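Local coordinates for fumarate lyase (Mesorhizobium sp., PDB 3C8T), which is a largely helical member of the fumarate lyase family, found as an assembly of four chains, at residues N140-P145 with A434-V439; P157-Y162 with G430-M435; A165-A170 with M250-M255; L363-A368 with R426-S431. All coordinates share one frame; numbering follows the deposited sequence.

Interaction 1: residues N140-P145 with A434-V439; sequences NHRDTP and AMVDNV
Arg142 meets Asp437 side-on, presenting two nitrogens to the two carboxylate oxygens. Arg142 NE donates to Asp437 OD1 at 2.9 Å in a nearly straight bond (163°), while Arg142 NH2 reaches Asp437 OD2 at 2.6 Å. Both oxygens lie close to the guanidinium plane, yet the carboxylate is turned 22° against it, and NH2 approaches OD2 from above the carboxylate plane. The remaining nitrogen, Arg142 NH1, is taken up by Asp143 OD2 at 2.9 Å, on the syn lone pair of that oxygen. The guanidinium thus sits between two carboxylates in a small salt-bridge network, which limits its rotation. Geometrically this is a beta turn tied to a helix: His141 to Thr144 form a type I turn between helix 104-140 and strand 145-150, and Asp437 lies on helix 432-440. With CG anti to its backbone N (chi1 -175°) and the chain extended as far as NE, Arg142 spans the distance to the helix, and its CG rests on Val436 CG1 at 3.9 Å. Further out, the backbones of His141 and Thr144 bond to Gly161 and Phe160. Val436 also packs on Ala165 of helix 160-185, and Ala434 touches Leu205 of a second subunit.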
loop_
_atom_site.group_PDB
_atom_site.type_symbol
_atom_site.label_atom_id
_atom_site.label_comp_id
_atom_site.label_asym_id
_atom_site.label_seq_id
_atom_site.Cartn_x
_atom_site.Cartn_y
_atom_site.Cartn_z
ATOM N N ASN A 140 -38.437 5.120 0.594
ATOM C CA ASN A 140 -39.364 4.153 -0.029
ATOM C C ASN A 140 -39.326 2.739 0.573
ATOM O O ASN A 140 -40.345 2.057 0.604
ATOM C CB ASN A 140 -39.143 4.057 -1.538
ATOM C CG ASN A 140 -39.297 5.410 -2.257
ATOM O OD1 ASN A 140 -39.925 6.352 -1.741
ATOM N ND2 ASN A 140 -38.710 5.503 -3.455
ATOM N N HIS A 141 -38.170 2.309 1.095
ATOM C CA HIS A 141 -38.040 0.934 1.609
ATOM C C HIS A 141 -37.895 0.874 3.097
ATOM O O HIS A 141 -37.479 -0.146 3.661
ATOM C CB HIS A 141 -36.944 0.173 0.827
ATOM C CG HIS A 141 -37.311 -0.019 -0.608
ATOM N ND1 HIS A 141 -38.285 -0.912 -1.002
ATOM C CD2 HIS A 141 -36.934 0.641 -1.729
ATOM C CE1 HIS A 141 -38.454 -0.831 -2.310
ATOM N NE2 HIS A 141 -37.635 0.093 -2.780
ATOM N N ARG A 142 -38.230 1.992 3.731
ATOM C CA ARG A 142 -38.212 2.120 5.192
ATOM C C ARG A 142 -38.791 0.875 5.869
ATOM O O ARG A 142 -38.237 0.400 6.845
ATOM C CB ARG A 142 -38.989 3.390 5.624
ATOM C CG ARG A 142 -38.954 3.708 7.116
ATOM C CD ARG A 142 -40.087 4.679 7.519
ATOM N NE ARG A 142 -40.009 5.109 8.925
ATOM C CZ ARG A 142 -40.632 4.523 9.943
ATOM N NH1 ARG A 142 -41.401 3.452 9.742
ATOM N NH2 ARG A 142 -40.490 5.005 11.181
ATOM N N ASP A 143 -39.905 0.359 5.350
ATOM C CA ASP A 143 -40.591 -0.784 5.971
ATOM C C ASP A 143 -40.478 -2.111 5.191
ATOM O O ASP A 143 -41.192 -3.048 5.528
ATOM C CB ASP A 143 -42.099 -0.470 6.224
ATOM C CG ASP A 143 -42.314 0.858 6.930
ATOM O OD1 ASP A 143 -43.251 1.583 6.547
ATOM O OD2 ASP A 143 -41.538 1.196 7.848
ATOM N N THR A 144 -39.644 -2.175 4.151
ATOM C CA THR A 144 -39.396 -3.400 3.389
ATOM C C THR A 144 -38.519 -4.396 4.214
ATOM O O THR A 144 -37.271 -4.195 4.348
ATOM C CB THR A 144 -38.693 -3.056 2.065
ATOM O OG1 THR A 144 -39.322 -1.913 1.443
ATOM C CG2 THR A 144 -38.707 -4.261 1.082
ATOM N N PRO A 145 -39.132 -5.474 4.770
ATOM C CA PRO A 145 -38.318 -6.371 5.609
ATOM C C PRO A 145 -37.404 -7.290 4.788
ATOM O O PRO A 145 -37.692 -7.617 3.623
ATOM C CB PRO A 145 -39.346 -7.195 6.383
ATOM C CG PRO A 145 -40.659 -7.010 5.665
ATOM C CD PRO A 145 -40.517 -5.963 4.614
ATOM N N ALA A 434 -37.480 3.876 13.015
ATOM C CA ALA A 434 -37.105 5.115 13.693
ATOM C C ALA A 434 -35.669 5.547 13.350
ATOM O O ALA A 434 -35.388 6.740 13.252
ATOM C CB ALA A 434 -37.290 4.979 15.196
ATOM N N MET A 435 -34.767 4.586 13.147
ATOM C CA MET A 435 -33.372 4.889 12.799
ATOM C C MET A 435 -33.285 5.533 11.412
ATOM O O MET A 435 -32.531 6.501 11.193
ATOM C CB MET A 435 -32.505 3.613 12.885
ATOM C CG MET A 435 -32.340 3.046 14.296
ATOM S SD MET A 435 -31.394 1.508 14.355
ATOM C CE MET A 435 -31.180 1.366 16.133
ATOM N N VAL A 436 -34.085 5.025 10.486
ATOM C CA VAL A 436 -34.198 5.598 9.157
ATOM C C VAL A 436 -34.643 7.056 9.237
ATOM O O VAL A 436 -34.044 7.911 8.563
ATOM C CB VAL A 436 -35.157 4.803 8.237
ATOM C CG1 VAL A 436 -35.512 5.601 6.960
ATOM C CG2 VAL A 436 -34.559 3.447 7.882
ATOM N N ASP A 437 -35.693 7.322 10.034
ATOM C CA ASP A 437 -36.245 8.680 10.198
ATOM C C ASP A 437 -35.197 9.646 10.754
ATOM O O ASP A 437 -35.081 10.788 10.325
ATOM C CB ASP A 437 -37.472 8.655 11.110
ATOM C CG ASP A 437 -38.660 7.868 10.503
ATOM O OD1 ASP A 437 -38.743 7.699 9.243
ATOM O OD2 ASP A 437 -39.511 7.421 11.315
ATOM N N ASN A 438 -34.422 9.163 11.710
ATOM C CA ASN A 438 -33.314 9.904 12.305
ATOM C C ASN A 438 -32.268 10.360 11.295
ATOM O O ASN A 438 -31.868 11.530 11.273
ATOM C CB ASN A 438 -32.640 9.037 13.355
ATOM C CG ASN A 438 -31.759 9.842 14.270
ATOM O OD1 ASN A 438 -32.268 10.563 15.136
ATOM N ND2 ASN A 438 -30.432 9.765 14.077
ATOM N N VAL A 439 -31.805 9.456 10.449
ATOM C CA VAL A 439 -30.830 9.827 9.430
ATOM C C VAL A 439 -31.445 10.788 8.379
ATOM O O VAL A 439 -30.841 11.786 8.003
ATOM C CB VAL A 439 -30.234 8.560 8.757
ATOM C CG1 VAL A 439 -29.276 8.923 7.609
ATOM C CG2 VAL A 439 -29.548 7.730 9.781
#

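Interaction 2: residues P157-Y162 with G430-M435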
loop_
_atom_site.group_PDB
_atom_site.type_symbol
_atom_site.label_atom_id
_atom_site.label_comp_id
_atom_site.label_asym_id
_atom_site.label_seq_id
_atom_site.Cartn_x
_atom_site.Cartn_y
_atom_site.Cartn_z
ATOM N N PRO A 157 -34.067 -9.800 11.616
ATOM C CA PRO A 157 -34.648 -8.987 10.556
ATOM C C PRO A 157 -34.148 -7.522 10.531
ATOM O O PRO A 157 -33.968 -6.918 11.591
ATOM C CB PRO A 157 -36.147 -9.034 10.877
ATOM C CG PRO A 157 -36.316 -10.244 11.711
ATOM C CD PRO A 157 -35.099 -10.327 12.521
ATOM N N VAL A 158 -33.943 -6.962 9.339
ATOM C CA VAL A 158 -33.776 -5.493 9.180
ATOM C C VAL A 158 -34.728 -5.031 8.061
ATOM O O VAL A 158 -35.516 -5.827 7.586
ATOM C CB VAL A 158 -32.284 -5.071 8.867
ATOM C CG1 VAL A 158 -31.327 -5.480 10.004
ATOM C CG2 VAL A 158 -31.808 -5.580 7.502
ATOM N N THR A 159 -34.703 -3.760 7.658
ATOM C CA THR A 159 -35.408 -3.385 6.420
ATOM C C THR A 159 -34.383 -2.912 5.436
ATOM O O THR A 159 -33.273 -2.560 5.849
ATOM C CB THR A 159 -36.481 -2.292 6.631
ATOM O OG1 THR A 159 -35.860 -1.125 7.143
ATOM C CG2 THR A 159 -37.558 -2.753 7.610
ATOM N N PHE A 160 -34.713 -2.934 4.145
ATOM C CA PHE A 160 -33.807 -2.451 3.144
ATOM C C PHE A 160 -33.585 -0.917 3.287
ATOM O O PHE A 160 -32.490 -0.429 3.051
ATOM C CB PHE A 160 -34.239 -2.835 1.742
ATOM C CG PHE A 160 -33.320 -2.289 0.676
ATOM C CD1 PHE A 160 -32.023 -2.790 0.532
ATOM C CD2 PHE A 160 -33.713 -1.211 -0.124
ATOM C CE1 PHE A 160 -31.147 -2.272 -0.397
ATOM C CE2 PHE A 160 -32.832 -0.667 -1.077
ATOM C CZ PHE A 160 -31.530 -1.207 -1.209
ATOM N N GLY A 161 -34.611 -0.162 3.683
ATOM C CA GLY A 161 -34.426 1.283 3.918
ATOM C C GLY A 161 -33.434 1.512 5.047
ATOM O O GLY A 161 -32.667 2.466 5.018
ATOM N N TYR A 162 -33.459 0.635 6.063
ATOM C CA TYR A 162 -32.481 0.685 7.127
ATOM C C TYR A 162 -31.048 0.558 6.558
ATOM O O TYR A 162 -30.197 1.428 6.840
ATOM C CB TYR A 162 -32.773 -0.319 8.250
ATOM C CG TYR A 162 -31.559 -0.518 9.168
ATOM C CD1 TYR A 162 -31.361 0.282 10.287
ATOM C CD2 TYR A 162 -30.583 -1.502 8.862
ATOM C CE1 TYR A 162 -30.219 0.109 11.087
ATOM C CE2 TYR A 162 -29.455 -1.687 9.639
ATOM C CZ TYR A 162 -29.269 -0.881 10.745
ATOM O OH TYR A 162 -28.129 -1.088 11.498
ATOM N N GLY A 430 -37.761 -3.786 15.471
ATOM C CA GLY A 430 -37.178 -2.925 16.493
ATOM C C GLY A 430 -37.266 -1.456 16.168
ATOM O O GLY A 430 -38.359 -0.942 15.877
ATOM N N SER A 431 -36.116 -0.774 16.197
ATOM C CA SER A 431 -36.071 0.643 15.875
ATOM C C SER A 431 -35.694 0.931 14.401
ATOM O O SER A 431 -35.381 2.072 14.061
ATOM C CB SER A 431 -35.098 1.344 16.825
ATOM O OG SER A 431 -35.626 1.454 18.140
ATOM N N ALA A 432 -35.696 -0.087 13.542
ATOM C CA ALA A 432 -35.287 0.083 12.161
ATOM C C ALA A 432 -35.916 1.342 11.543
ATOM O O ALA A 432 -35.205 2.268 11.071
ATOM C CB ALA A 432 -35.642 -1.149 11.350
ATOM N N GLY A 433 -37.256 1.376 11.552
ATOM C CA GLY A 433 -37.993 2.523 11.045
ATOM C C GLY A 433 -37.555 3.834 11.686
ATOM O O GLY A 433 -37.319 4.810 10.991
ATOM N N ALA A 434 -37.480 3.876 13.015
ATOM C CA ALA A 434 -37.105 5.115 13.693
ATOM C C ALA A 434 -35.669 5.547 13.350
ATOM O O ALA A 434 -35.388 6.740 13.252
ATOM C CB ALA A 434 -37.290 4.979 15.196
ATOM N N MET A 435 -34.767 4.586 13.147
ATOM C CA MET A 435 -33.372 4.889 12.799
ATOM C C MET A 435 -33.285 5.533 11.412
ATOM O O MET A 435 -32.531 6.501 11.193
ATOM C CB MET A 435 -32.505 3.613 12.885
ATOM C CG MET A 435 -32.340 3.046 14.296
ATOM S SD MET A 435 -31.394 1.508 14.355
ATOM C CE MET A 435 -31.180 1.366 16.133
#
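Tyr162 and Ala432 bring their CA atoms to 5.8 Å, where the first turn of helix 160-185 comes close to the start of helix 432-440, a near approach consistent with the small side chain of Ala432. No hydrogen bond passes between the segments, and the contact is one of packing. Ala432 CB faces two neighbours in 157-162 at once, 4.3 Å from Tyr162 CB and 4.2 Å from Thr159 OG1. One helical turn further along, the Met435 thioether runs beside the tyrosine, pointing the same way, with SD 3.7 Å from Tyr162 CE1. Met435 SD is 5.0 Å from the Tyr162 ring centroid and 73° off the ring normal, an oblique Met-aromatic contact. The tyrosine ring, turned opposite its own backbone N (chi1 165°), and the extended methionine chain come to lie alongside each other. Within 157-162, Thr159 OG1 accepts from Tyr162 N at 3.2 Å; the same hydroxyl donates to the carbonyl O of Arg142, so one oxygen links the turn 141-144, ahead of strand 145-150, to the start of helix 160-185. In 430-435, Met435 N bonds to Ser431 O at 2.7 Å, closing the first turn of its own helix. Gly195 of a second subunit packs on both Tyr162 and Met435, and Ser431 bonds to that subunit through its backbone. The arrangement is that of an N-capped helix, with Thr159 as N-cap where strand 157-159 passes into helix 160-185, packed against the opening turn of a second helix.

Interaction 3: residues A165-A170 with M250-M255; sequences AVWLSA and MDISIM
Trp167 bridges to Asp251 and Ile252 across a wide interval, the nearest CA atoms, those of Trp167 and Asp251, being 10.2 Å apart; the length of the indole side chain closes that distance. The polar part is a single hydrogen bond. Trp167 NE1 donates to Asp251 OD2 at 3.1 Å with an angle of 159°, and the oxygen lies practically in the indole plane. Seen from the carboxylate, the donor arrives on the anti side and out of the carboxylate plane, and the ring and carboxylate planes are 38° apart. The ionic part belongs to the same oxygen, which also forms salt bridges with Lys247 and Lys163; two positive charges beside it would be expected to stabilise a buried carboxylate. Asp251 OD1 has its own partner, the backbone N of Phe311 of a second subunit. The apolar part involves the six-membered ring of the indole: Trp167 CZ2 is 3.7 Å from Asp251 CB, and Trp167 CH2 stands 3.9 Å from Ile252 CG1. With its CG anti to the carbonyl carbon (chi1 -64°), the tryptophan projects from helix 160-185 toward helix 229-255. Around these side chains, Leu134 of helix 104-140 also packs on Trp167, while helix 432-440 touches helix 160-185 through Ala165 and Leu168; helix 229-255 meets both that second subunit and a third.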
loop_
_atom_site.group_PDB
_atom_site.type_symbol
_atom_site.label_atom_id
_atom_site.label_comp_id
_atom_site.label_asym_id
_atom_site.label_seq_id
_atom_site.Cartn_x
_atom_site.Cartn_y
_atom_site.Cartn_z
ATOM N N ALA A 165 -30.097 3.621 4.794
ATOM C CA ALA A 165 -29.852 4.729 5.729
ATOM C C ALA A 165 -28.454 4.693 6.304
ATOM O O ALA A 165 -27.869 5.763 6.578
ATOM C CB ALA A 165 -30.865 4.743 6.852
ATOM N N VAL A 166 -27.946 3.475 6.517
ATOM C CA VAL A 166 -26.589 3.256 6.992
ATOM C C VAL A 166 -25.576 3.762 5.924
ATOM O O VAL A 166 -24.636 4.509 6.249
ATOM C CB VAL A 166 -26.389 1.764 7.338
ATOM C CG1 VAL A 166 -24.873 1.368 7.362
ATOM C CG2 VAL A 166 -27.065 1.425 8.664
ATOM N N TRP A 167 -25.775 3.346 4.674
ATOM C CA TRP A 167 -24.958 3.800 3.553
ATOM C C TRP A 167 -25.020 5.331 3.482
ATOM O O TRP A 167 -24.007 5.997 3.365
ATOM C CB TRP A 167 -25.516 3.241 2.239
ATOM C CG TRP A 167 -25.492 1.730 2.070
ATOM C CD1 TRP A 167 -24.691 0.821 2.732
ATOM C CD2 TRP A 167 -26.225 0.983 1.103
ATOM N NE1 TRP A 167 -24.941 -0.464 2.261
ATOM C CE2 TRP A 167 -25.872 -0.382 1.257
ATOM C CE3 TRP A 167 -27.176 1.324 0.133
ATOM C CZ2 TRP A 167 -26.433 -1.390 0.471
ATOM C CZ3 TRP A 167 -27.748 0.318 -0.632
ATOM C CH2 TRP A 167 -27.370 -1.031 -0.452
ATOM N N LEU A 168 -26.231 5.881 3.552
ATOM C CA LEU A 168 -26.422 7.301 3.514
ATOM C C LEU A 168 -25.641 8.070 4.615
ATOM O O LEU A 168 -25.083 9.154 4.351
ATOM C CB LEU A 168 -27.927 7.612 3.620
ATOM C CG LEU A 168 -28.377 9.080 3.688
ATOM C CD1 LEU A 168 -27.808 9.966 2.482
ATOM C CD2 LEU A 168 -29.914 9.192 3.837
ATOM N N SER A 169 -25.614 7.520 5.833
ATOM C CA SER A 169 -25.035 8.209 6.971
ATOM C C SER A 169 -23.560 8.553 6.798
ATOM O O SER A 169 -23.122 9.639 7.212
ATOM C CB SER A 169 -25.244 7.419 8.259
ATOM O OG SER A 169 -24.395 6.290 8.279
ATOM N N ALA A 170 -22.830 7.629 6.194
ATOM C CA ALA A 170 -21.437 7.807 5.756
ATOM C C ALA A 170 -21.254 8.997 4.802
ATOM O O ALA A 170 -20.276 9.758 4.925
ATOM C CB ALA A 170 -20.925 6.486 5.054
ATOM N N MET A 250 -20.153 -3.961 -2.386
ATOM C CA MET A 250 -20.059 -5.311 -1.870
ATOM C C MET A 250 -21.458 -5.829 -1.583
ATOM O O MET A 250 -21.792 -6.958 -1.975
ATOM C CB MET A 250 -19.224 -5.398 -0.577
ATOM C CG MET A 250 -17.753 -5.759 -0.814
ATOM S SD MET A 250 -17.403 -7.274 -1.810
ATOM C CE MET A 250 -17.391 -8.548 -0.563
ATOM N N ASP A 251 -22.243 -5.015 -0.866
ATOM C CA ASP A 251 -23.559 -5.439 -0.415
ATOM C C ASP A 251 -24.444 -5.732 -1.624
ATOM O O ASP A 251 -25.014 -6.788 -1.721
ATOM C CB ASP A 251 -24.215 -4.379 0.499
ATOM C CG ASP A 251 -23.529 -4.253 1.842
ATOM O OD1 ASP A 251 -22.560 -4.993 2.089
ATOM O OD2 ASP A 251 -23.957 -3.420 2.674
ATOM N N ILE A 252 -24.529 -4.799 -2.556
ATOM C CA ILE A 252 -25.363 -4.995 -3.755
ATOM C C ILE A 252 -24.934 -6.198 -4.610
ATOM O O ILE A 252 -25.764 -7.028 -4.948
ATOM C CB ILE A 252 -25.472 -3.696 -4.600
ATOM C CG1 ILE A 252 -26.321 -2.660 -3.818
ATOM C CG2 ILE A 252 -26.041 -3.992 -6.021
ATOM C CD1 ILE A 252 -25.951 -1.227 -4.099
ATOM N N SER A 253 -23.640 -6.330 -4.906
ATOM C CA SER A 253 -23.202 -7.453 -5.753
ATOM C C SER A 253 -23.469 -8.798 -5.089
ATOM O O SER A 253 -23.785 -9.771 -5.761
ATOM C CB SER A 253 -21.750 -7.302 -6.222
ATOM O OG SER A 253 -20.881 -7.410 -5.156
ATOM N N ILE A 254 -23.382 -8.851 -3.761
ATOM C CA ILE A 254 -23.684 -10.087 -3.038
ATOM C C ILE A 254 -25.218 -10.310 -2.990
ATOM O O ILE A 254 -25.694 -11.410 -3.184
ATOM C CB ILE A 254 -23.070 -10.118 -1.644
ATOM C CG1 ILE A 254 -21.518 -10.095 -1.726
ATOM C CG2 ILE A 254 -23.688 -11.325 -0.845
ATOM C CD1 ILE A 254 -20.777 -9.970 -0.310
ATOM N N MET A 255 -25.992 -9.252 -2.848
ATOM C CA MET A 255 -27.446 -9.427 -2.924
ATOM C C MET A 255 -27.909 -9.871 -4.360
ATOM O O MET A 255 -29.030 -10.361 -4.517
ATOM C CB MET A 255 -28.175 -8.156 -2.430
ATOM C CG MET A 255 -28.086 -7.873 -0.897
ATOM S SD MET A 255 -28.655 -6.167 -0.491
ATOM C CE MET A 255 -30.335 -6.332 -0.861
#

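Interaction 4: residues L363-A368 with R426-S431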
loop_
_atom_site.group_PDB
_atom_site.type_symbol
_atom_site.label_atom_id
_atom_site.label_comp_id
_atom_site.label_asym_id
_atom_site.label_seq_id
_atom_site.Cartn_x
_atom_site.Cartn_y
_atom_site.Cartn_z
ATOM N N LEU A 363 -36.306 -19.284 12.748
ATOM C CA LEU A 363 -35.053 -19.367 13.502
ATOM C C LEU A 363 -34.414 -17.983 13.658
ATOM O O LEU A 363 -33.909 -17.648 14.712
ATOM C CB LEU A 363 -34.100 -20.379 12.858
ATOM C CG LEU A 363 -34.572 -21.829 13.117
ATOM C CD1 LEU A 363 -34.222 -22.780 11.961
ATOM C CD2 LEU A 363 -34.001 -22.361 14.410
ATOM N N ILE A 364 -34.518 -17.161 12.613
ATOM C CA ILE A 364 -33.960 -15.802 12.610
ATOM C C ILE A 364 -34.523 -14.888 13.714
ATOM O O ILE A 364 -33.950 -13.834 13.980
ATOM C CB ILE A 364 -34.119 -15.132 11.185
ATOM C CG1 ILE A 364 -33.130 -13.960 10.983
ATOM C CG2 ILE A 364 -35.594 -14.743 10.915
ATOM C CD1 ILE A 364 -33.240 -13.322 9.633
ATOM N N VAL A 365 -35.652 -15.281 14.315
ATOM C CA VAL A 365 -36.289 -14.555 15.429
ATOM C C VAL A 365 -36.417 -15.420 16.729
ATOM O O VAL A 365 -37.209 -15.124 17.642
ATOM C CB VAL A 365 -37.635 -13.846 15.029
ATOM C CG1 VAL A 365 -37.352 -12.690 14.045
ATOM C CG2 VAL A 365 -38.692 -14.829 14.440
ATOM N N ALA A 366 -35.580 -16.452 16.849
ATOM C CA ALA A 366 -35.412 -17.149 18.133
ATOM C C ALA A 366 -35.283 -16.148 19.294
ATOM O O ALA A 366 -35.936 -16.312 20.334
ATOM C CB ALA A 366 -34.210 -18.061 18.085
ATOM N N GLU A 367 -34.447 -15.110 19.110
ATOM C CA GLU A 367 -34.268 -14.049 20.124
ATOM C C GLU A 367 -35.592 -13.444 20.645
ATOM O O GLU A 367 -35.719 -13.175 21.842
ATOM C CB GLU A 367 -33.389 -12.905 19.584
ATOM C CG GLU A 367 -32.854 -12.002 20.717
ATOM C CD GLU A 367 -32.269 -10.659 20.224
ATOM O OE1 GLU A 367 -31.015 -10.483 20.312
ATOM O OE2 GLU A 367 -33.062 -9.780 19.770
ATOM N N ALA A 368 -36.556 -13.213 19.745
ATOM C CA ALA A 368 -37.886 -12.710 20.120
ATOM C C ALA A 368 -38.664 -13.669 21.057
ATOM O O ALA A 368 -39.428 -13.217 21.917
ATOM C CB ALA A 368 -38.720 -12.421 18.865
ATOM N N ARG A 426 -41.518 -10.643 10.518
ATOM C CA ARG A 426 -42.047 -9.294 10.236
ATOM C C ARG A 426 -42.375 -8.522 11.516
ATOM O O ARG A 426 -42.439 -7.289 11.496
ATOM C CB ARG A 426 -43.253 -9.349 9.292
ATOM N N ASN A 427 -42.526 -9.232 12.635
ATOM C CA ASN A 427 -42.873 -8.610 13.914
ATOM C C ASN A 427 -41.683 -8.172 14.739
ATOM O O ASN A 427 -41.867 -7.704 15.856
ATOM C CB ASN A 427 -43.761 -9.534 14.784
ATOM C CG ASN A 427 -45.102 -9.813 14.136
ATOM O OD1 ASN A 427 -45.674 -8.926 13.509
ATOM N ND2 ASN A 427 -45.593 -11.037 14.251
ATOM N N TYR A 428 -40.464 -8.318 14.215
ATOM C CA TYR A 428 -39.267 -8.067 15.046
ATOM C C TYR A 428 -38.257 -7.105 14.431
ATOM O O TYR A 428 -37.089 -7.458 14.241
ATOM C CB TYR A 428 -38.608 -9.402 15.349
ATOM C CG TYR A 428 -37.767 -9.414 16.593
ATOM C CD1 TYR A 428 -38.301 -9.016 17.809
ATOM C CD2 TYR A 428 -36.428 -9.842 16.557
ATOM C CE1 TYR A 428 -37.542 -9.046 18.951
ATOM C CE2 TYR A 428 -35.664 -9.884 17.706
ATOM C CZ TYR A 428 -36.220 -9.474 18.908
ATOM O OH TYR A 428 -35.480 -9.517 20.095
ATOM N N LEU A 429 -38.702 -5.884 14.139
ATOM C CA LEU A 429 -37.891 -4.951 13.365
ATOM C C LEU A 429 -37.342 -3.815 14.212
ATOM O O LEU A 429 -36.537 -2.989 13.736
ATOM C CB LEU A 429 -38.668 -4.433 12.133
ATOM C CG LEU A 429 -38.966 -5.463 11.005
ATOM C CD1 LEU A 429 -39.967 -4.860 10.062
ATOM C CD2 LEU A 429 -37.697 -5.875 10.267
ATOM N N GLY A 430 -37.761 -3.786 15.471
ATOM C CA GLY A 430 -37.178 -2.925 16.493
ATOM C C GLY A 430 -37.266 -1.456 16.168
ATOM O O GLY A 430 -38.359 -0.942 15.877
ATOM N N SER A 431 -36.116 -0.774 16.197
ATOM C CA SER A 431 -36.071 0.643 15.875
ATOM C C SER A 431 -35.694 0.931 14.401
ATOM O O SER A 431 -35.381 2.072 14.061
ATOM C CB SER A 431 -35.098 1.344 16.825
ATOM O OG SER A 431 -35.626 1.454 18.140
#
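The opening turn of helix 366-377 forms the seat for Tyr428, a residue of the loop that leads into helix 432-440. Three neighbouring side chains of that turn receive the tyrosine in different ways. Ala368 lies over one face of the ring: its CB is 3.6 Å from the Tyr428 ring centroid and only 14° off the ring normal, a CH-pi contact. Glu367 meets the ring at its edge, where Tyr428 OH donates to Glu367 OE2 in a very short hydrogen bond of 2.5 Å. That oxygen lies in the ring plane, while the carboxylate as a whole is turned almost perpendicular to it, at 81°. Val365 completes the seat near the root of the side chain, its CG1 methyl 3.8 Å from Tyr428 CB. Val365 stands at the N-cap position of the helix. Both partners lie in the adenylosuccinate lyase C-terminal family region, and the contact brings together two segments separated by 57 mostly helical residues. A chi1 of -156° swings the ring away from the backbone N of Tyr428 and sends it across to the helix, and the extended Glu367 chain comes to meet it at about a right angle. Pro425 and Pro157 pack on Val365, Leu156 packs on Glu367 and Tyr428, and Ser199 of a second subunit touches both Glu367 and Tyr428.

In the fold
Interaction 1 is partly buried, the other three are buried. Interactions 1 and 2 share Ala434 and Met435 of helix 432-440, their centres 5 Å apart: the first relies on charge, the second on packing, with a Met-aromatic contact. Interactions 2 and 4 share Gly430 and Ser431, and Pro157 packs on Val365 and Leu429 where they join; interaction 4 combines a CH-pi contact with a tyrosine-glutamate hydrogen bond. Interaction 3 uses helix 160-185, as interaction 2 does, and Phe160 touches both Trp167 and Met255; the buried carboxylate of Asp251 has several partners. Measured between centres, interaction 3 is nearest the middle of the chain, about 15 Å away, and interaction 4 the most remote, about 35 Å. All four touch the second subunit.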